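Local atomic coordinates of neurotoxin (Clostridium botulinum, PDB entry 2QN0), a protein that probably acts as a zinc-dependent protease, the light chain of a botulinum neurotoxin that cleaves neuronal SNARE proteins. Residues Ser66-Ser78 and Ile158-Thr170. Residues are numbered along the deposited sequence; the frame is centred on the assembly and turned at random.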
loop_
_atom_site.group_PDB
_atom_site.type_symbol
_atom_site.label_atom_id
_atom_site.label_comp_id
_atom_site.label_asym_id
_atom_site.label_seq_id
_atom_site.Cartn_x
_atom_site.Cartn_y
_atom_site.Cartn_z
ATOM N N SER A 66 13.191 1.268 19.722
ATOM C CA SER A 66 14.209 1.663 18.757
ATOM C C SER A 66 15.187 0.507 18.539
ATOM O O SER A 66 14.987 -0.584 19.073
ATOM C CB SER A 66 14.947 2.903 19.272
ATOM O OG SER A 66 14.064 4.003 19.405
ATOM N N PRO A 67 16.262 0.723 17.758
ATOM C CA PRO A 67 16.707 1.918 17.027
ATOM C C PRO A 67 15.668 2.488 16.063
ATOM O O PRO A 67 15.771 3.637 15.637
ATOM C CB PRO A 67 17.951 1.425 16.295
ATOM C CG PRO A 67 18.492 0.394 17.224
ATOM C CD PRO A 67 17.247 -0.361 17.608
ATOM N N LYS A 68 14.675 1.673 15.725
ATOM C CA LYS A 68 13.613 2.071 14.808
ATOM C C LYS A 68 13.159 3.509 15.047
ATOM O O LYS A 68 12.703 3.852 16.140
ATOM C CB LYS A 68 12.420 1.124 14.963
ATOM C CG LYS A 68 11.372 1.230 13.868
ATOM C CD LYS A 68 11.929 0.782 12.525
ATOM C CE LYS A 68 10.819 0.606 11.503
ATOM N NZ LYS A 68 10.023 1.851 11.333
ATOM N N SER A 69 13.292 4.347 14.023
ATOM C CA SER A 69 12.885 5.745 14.121
ATOM C C SER A 69 11.377 5.821 14.316
ATOM O O SER A 69 10.621 5.127 13.633
ATOM C CB SER A 69 13.270 6.504 12.848
ATOM O OG SER A 69 14.671 6.471 12.635
ATOM N N GLY A 70 10.941 6.664 15.248
ATOM C CA GLY A 70 9.517 6.793 15.505
ATOM C C GLY A 70 9.048 8.212 15.773
ATOM O O GLY A 70 9.826 9.081 16.168
ATOM N N TYR A 71 7.759 8.437 15.543
ATOM C CA TYR A 71 7.125 9.732 15.759
ATOM C C TYR A 71 5.756 9.405 16.331
ATOM O O TYR A 71 4.941 8.758 15.670
ATOM C CB TYR A 71 6.970 10.481 14.434
ATOM C CG TYR A 71 6.345 11.850 14.576
ATOM C CD1 TYR A 71 7.130 12.975 14.822
ATOM C CD2 TYR A 71 4.965 12.020 14.481
ATOM C CE1 TYR A 71 6.555 14.237 14.969
ATOM C CE2 TYR A 71 4.379 13.279 14.629
ATOM C CZ TYR A 71 5.182 14.380 14.871
ATOM O OH TYR A 71 4.612 15.625 15.007
ATOM N N TYR A 72 5.505 9.847 17.560
ATOM C CA TYR A 72 4.240 9.557 18.225
ATOM C C TYR A 72 3.440 10.795 18.618
ATOM O O TYR A 72 3.921 11.644 19.366
ATOM C CB TYR A 72 4.512 8.706 19.468
ATOM C CG TYR A 72 5.160 7.378 19.154
ATOM C CD1 TYR A 72 4.387 6.242 18.918
ATOM C CD2 TYR A 72 6.546 7.267 19.046
ATOM C CE1 TYR A 72 4.978 5.025 18.581
ATOM C CE2 TYR A 72 7.147 6.053 18.704
ATOM C CZ TYR A 72 6.356 4.939 18.473
ATOM O OH TYR A 72 6.940 3.743 18.126
ATOM N N ASP A 73 2.217 10.886 18.105
ATOM C CA ASP A 73 1.324 12.000 18.409
ATOM C C ASP A 73 -0.090 11.443 18.518
ATOM O O ASP A 73 -0.752 11.192 17.509
ATOM C CB ASP A 73 1.381 13.061 17.308
ATOM C CG ASP A 73 0.458 14.239 17.586
ATOM O OD1 ASP A 73 -0.257 14.206 18.610
ATOM O OD2 ASP A 73 0.442 15.192 16.782
ATOM N N PRO A 74 -0.577 11.254 19.754
ATOM C CA PRO A 74 -1.919 10.717 19.995
ATOM C C PRO A 74 -3.064 11.566 19.454
ATOM O O PRO A 74 -4.182 11.078 19.316
ATOM C CB PRO A 74 -1.962 10.585 21.515
ATOM C CG PRO A 74 -1.136 11.753 21.961
ATOM C CD PRO A 74 0.051 11.677 21.019
ATOM N N ASN A 75 -2.787 12.825 19.133
ATOM C CA ASN A 75 -3.832 13.707 18.626
ATOM C C ASN A 75 -3.867 13.853 17.107
ATOM O O ASN A 75 -4.762 14.504 16.568
ATOM C CB ASN A 75 -3.709 15.090 19.273
ATOM C CG ASN A 75 -3.756 15.024 20.785
ATOM O OD1 ASN A 75 -4.659 14.417 21.363
ATOM N ND2 ASN A 75 -2.781 15.646 21.437
ATOM N N TYR A 76 -2.904 13.257 16.411
ATOM C CA TYR A 76 -2.892 13.345 14.953
ATOM C C TYR A 76 -4.089 12.575 14.391
ATOM O O TYR A 76 -4.283 11.400 14.708
ATOM C CB TYR A 76 -1.587 12.775 14.388
ATOM C CG TYR A 76 -1.547 12.771 12.881
ATOM C CD1 TYR A 76 -1.703 13.952 12.158
ATOM C CD2 TYR A 76 -1.377 11.581 12.172
ATOM C CE1 TYR A 76 -1.693 13.951 10.766
ATOM C CE2 TYR A 76 -1.365 11.569 10.778
ATOM C CZ TYR A 76 -1.525 12.755 10.083
ATOM O OH TYR A 76 -1.522 12.750 8.707
ATOM N N LEU A 77 -4.883 13.253 13.563
ATOM C CA LEU A 77 -6.085 12.687 12.946
ATOM C C LEU A 77 -7.235 12.486 13.925
ATOM O O LEU A 77 -8.149 11.707 13.659
ATOM C CB LEU A 77 -5.784 11.345 12.266
ATOM C CG LEU A 77 -5.073 11.372 10.915
ATOM C CD1 LEU A 77 -5.113 9.969 10.297
ATOM C CD2 LEU A 77 -5.755 12.371 9.991
ATOM N N SER A 78 -7.204 13.191 15.051
ATOM C CA SER A 78 -8.260 13.049 16.046
ATOM C C SER A 78 -9.513 13.847 15.703
ATOM O O SER A 78 -10.625 13.412 15.993
ATOM C CB SER A 78 -7.749 13.471 17.430
ATOM O OG SER A 78 -7.314 14.821 17.427
ATOM N N ILE A 158 -7.000 2.264 2.475
ATOM C CA ILE A 158 -5.928 3.112 2.974
ATOM C C ILE A 158 -6.439 3.774 4.248
ATOM O O ILE A 158 -7.540 4.324 4.264
ATOM C CB ILE A 158 -5.559 4.201 1.953
ATOM C CG1 ILE A 158 -4.975 3.543 0.700
ATOM C CG2 ILE A 158 -4.575 5.192 2.575
ATOM C CD1 ILE A 158 -4.760 4.484 -0.437
ATOM N N THR A 159 -5.656 3.696 5.320
ATOM C CA THR A 159 -6.042 4.315 6.587
ATOM C C THR A 159 -4.917 5.222 7.045
ATOM O O THR A 159 -3.845 5.259 6.435
ATOM C CB THR A 159 -6.251 3.282 7.721
ATOM O OG1 THR A 159 -4.976 2.800 8.171
ATOM C CG2 THR A 159 -7.088 2.112 7.243
ATOM N N GLY A 160 -5.175 5.953 8.122
ATOM C CA GLY A 160 -4.159 6.815 8.683
ATOM C C GLY A 160 -3.150 5.914 9.375
ATOM O O GLY A 160 -3.363 4.701 9.463
ATOM N N PRO A 161 -2.058 6.477 9.902
ATOM C CA PRO A 161 -1.004 5.721 10.587
ATOM C C PRO A 161 -1.437 4.938 11.815
ATOM O O PRO A 161 -2.478 5.207 12.422
ATOM C CB PRO A 161 0.012 6.800 10.969
ATOM C CG PRO A 161 -0.248 7.901 10.001
ATOM C CD PRO A 161 -1.746 7.914 9.901
ATOM N N ARG A 162 -0.613 3.963 12.176
ATOM C CA ARG A 162 -0.850 3.170 13.369
ATOM C C ARG A 162 -0.125 3.949 14.466
ATOM O O ARG A 162 -0.002 5.173 14.370
ATOM C CB ARG A 162 -0.249 1.772 13.220
ATOM C CG ARG A 162 -0.844 0.954 12.071
ATOM C CD ARG A 162 -0.513 -0.520 12.253
ATOM N NE ARG A 162 -0.956 -1.363 11.142
ATOM C CZ ARG A 162 -0.966 -2.693 11.187
ATOM N NH1 ARG A 162 -0.562 -3.322 12.285
ATOM N NH2 ARG A 162 -1.372 -3.397 10.142
ATOM N N GLU A 163 0.373 3.257 15.487
ATOM C CA GLU A 163 1.072 3.929 16.582
ATOM C C GLU A 163 2.235 4.815 16.131
ATOM O O GLU A 163 2.293 5.996 16.485
ATOM C CB GLU A 163 1.569 2.902 17.609
ATOM C CG GLU A 163 0.467 2.269 18.464
ATOM C CD GLU A 163 -0.294 1.154 17.758
ATOM O OE1 GLU A 163 -0.009 0.881 16.573
ATOM O OE2 GLU A 163 -1.181 0.543 18.396
ATOM N N ASN A 164 3.162 4.254 15.357
ATOM C CA ASN A 164 4.313 5.015 14.870
ATOM C C ASN A 164 3.951 5.688 13.547
ATOM O O ASN A 164 3.833 5.031 12.513
ATOM C CB ASN A 164 5.520 4.087 14.676
ATOM C CG ASN A 164 6.787 4.841 14.320
ATOM O OD1 ASN A 164 6.751 6.034 14.025
ATOM N ND2 ASN A 164 7.920 4.140 14.331
ATOM N N ILE A 165 3.784 7.005 13.586
ATOM C CA ILE A 165 3.400 7.776 12.413
ATOM C C ILE A 165 4.371 7.718 11.236
ATOM O O ILE A 165 3.955 7.865 10.088
ATOM C CB ILE A 165 3.128 9.250 12.813
ATOM C CG1 ILE A 165 1.904 9.296 13.734
ATOM C CG2 ILE A 165 2.897 10.115 11.581
ATOM C CD1 ILE A 165 1.598 10.672 14.309
ATOM N N ILE A 166 5.654 7.493 11.497
ATOM C CA ILE A 166 6.604 7.434 10.391
ATOM C C ILE A 166 7.022 6.021 10.001
ATOM O O ILE A 166 8.102 5.812 9.446
ATOM C CB ILE A 166 7.865 8.287 10.667
ATOM C CG1 ILE A 166 8.517 7.871 11.984
ATOM C CG2 ILE A 166 7.487 9.760 10.682
ATOM C CD1 ILE A 166 9.827 8.592 12.271
ATOM N N ASP A 167 6.158 5.052 10.287
ATOM C CA ASP A 167 6.423 3.659 9.932
ATOM C C ASP A 167 5.225 3.114 9.153
ATOM O O ASP A 167 4.451 2.306 9.664
ATOM C CB ASP A 167 6.674 2.818 11.188
ATOM C CG ASP A 167 7.089 1.390 10.864
ATOM O OD1 ASP A 167 7.672 1.170 9.782
ATOM O OD2 ASP A 167 6.849 0.488 11.695
ATOM N N PRO A 168 5.045 3.580 7.906
ATOM C CA PRO A 168 3.928 3.120 7.075
ATOM C C PRO A 168 3.937 1.599 7.007
ATOM O O PRO A 168 5.002 0.979 6.976
ATOM C CB PRO A 168 4.195 3.790 5.729
ATOM C CG PRO A 168 5.676 4.001 5.726
ATOM C CD PRO A 168 5.957 4.439 7.134
ATOM N N GLU A 169 2.752 1.000 6.985
ATOM C CA GLU A 169 2.650 -0.454 6.987
ATOM C C GLU A 169 1.448 -0.989 6.216
ATOM O O GLU A 169 0.346 -0.449 6.307
ATOM C CB GLU A 169 2.605 -0.913 8.449
ATOM C CG GLU A 169 2.171 -2.332 8.711
ATOM C CD GLU A 169 2.395 -2.722 10.161
ATOM O OE1 GLU A 169 2.404 -1.818 11.031
ATOM O OE2 GLU A 169 2.554 -3.928 10.435
ATOM N N THR A 170 1.675 -2.053 5.448
ATOM C CA THR A 170 0.617 -2.692 4.666
ATOM C C THR A 170 0.463 -4.110 5.200
ATOM O O THR A 170 1.458 -4.813 5.386
ATOM C CB THR A 170 0.992 -2.778 3.178
ATOM O OG1 THR A 170 1.164 -1.457 2.655
ATOM C CG2 THR A 170 -0.099 -3.502 2.391
HETATM O O HOH W 1 10.252 4.404 11.011
HETATM O O HOH W 2 1.082 8.209 17.696
#
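Asn164 lays its carboxamide against the backbone of Gly70, with OD1 3.2 Å from the Gly70 CA. With CG anti to the backbone N (chi1 -174°), the amide reaches two neighbouring peptides. Asn164 ND2 donates almost straight to Ser69 O at 3.0 Å, that oxygen lying in the amide plane; Asn164 OD1 takes Tyr71 N at 3.0 Å from above one face. On the opposite face OD1 accepts Ile166 N of its own loop, an Asx turn, so three bonds fix the amide's rotation. Alongside, Tyr71 O receives Ile165 N at 3.0 Å. The extended run through Gly70 and Tyr72, whose backbones also hydrogen-bond Val430 and Pro428 respectively, is thus pinned to a type I turn from Asn164 to Asp167, within the loop joining strands 156-159 and 169-171 of the mixed sheet in this zinc protease fold. Ile165 pushes CD1 to the edge of the Tyr71 ring, 3.6 Å from Tyr71 CD2, and the same methyl meets Tyr76, whose ring edge abuts Pro161 CD and whose hydroxyl is hydrogen-bonded to Ser195 OG. Leu77 CD1 sits 3.7 Å from Gly160 CA. At the other end, Lys68, bent at chi2 and chi4, curls NZ to Asp167 OD1 in a 2.9 Å salt bridge; the Asp167 side chain is about 8 Å from the zinc ion. One water ties this ammonium to Ser69 O and Ile166 O, while a second links Asp73 N with Glu163 O.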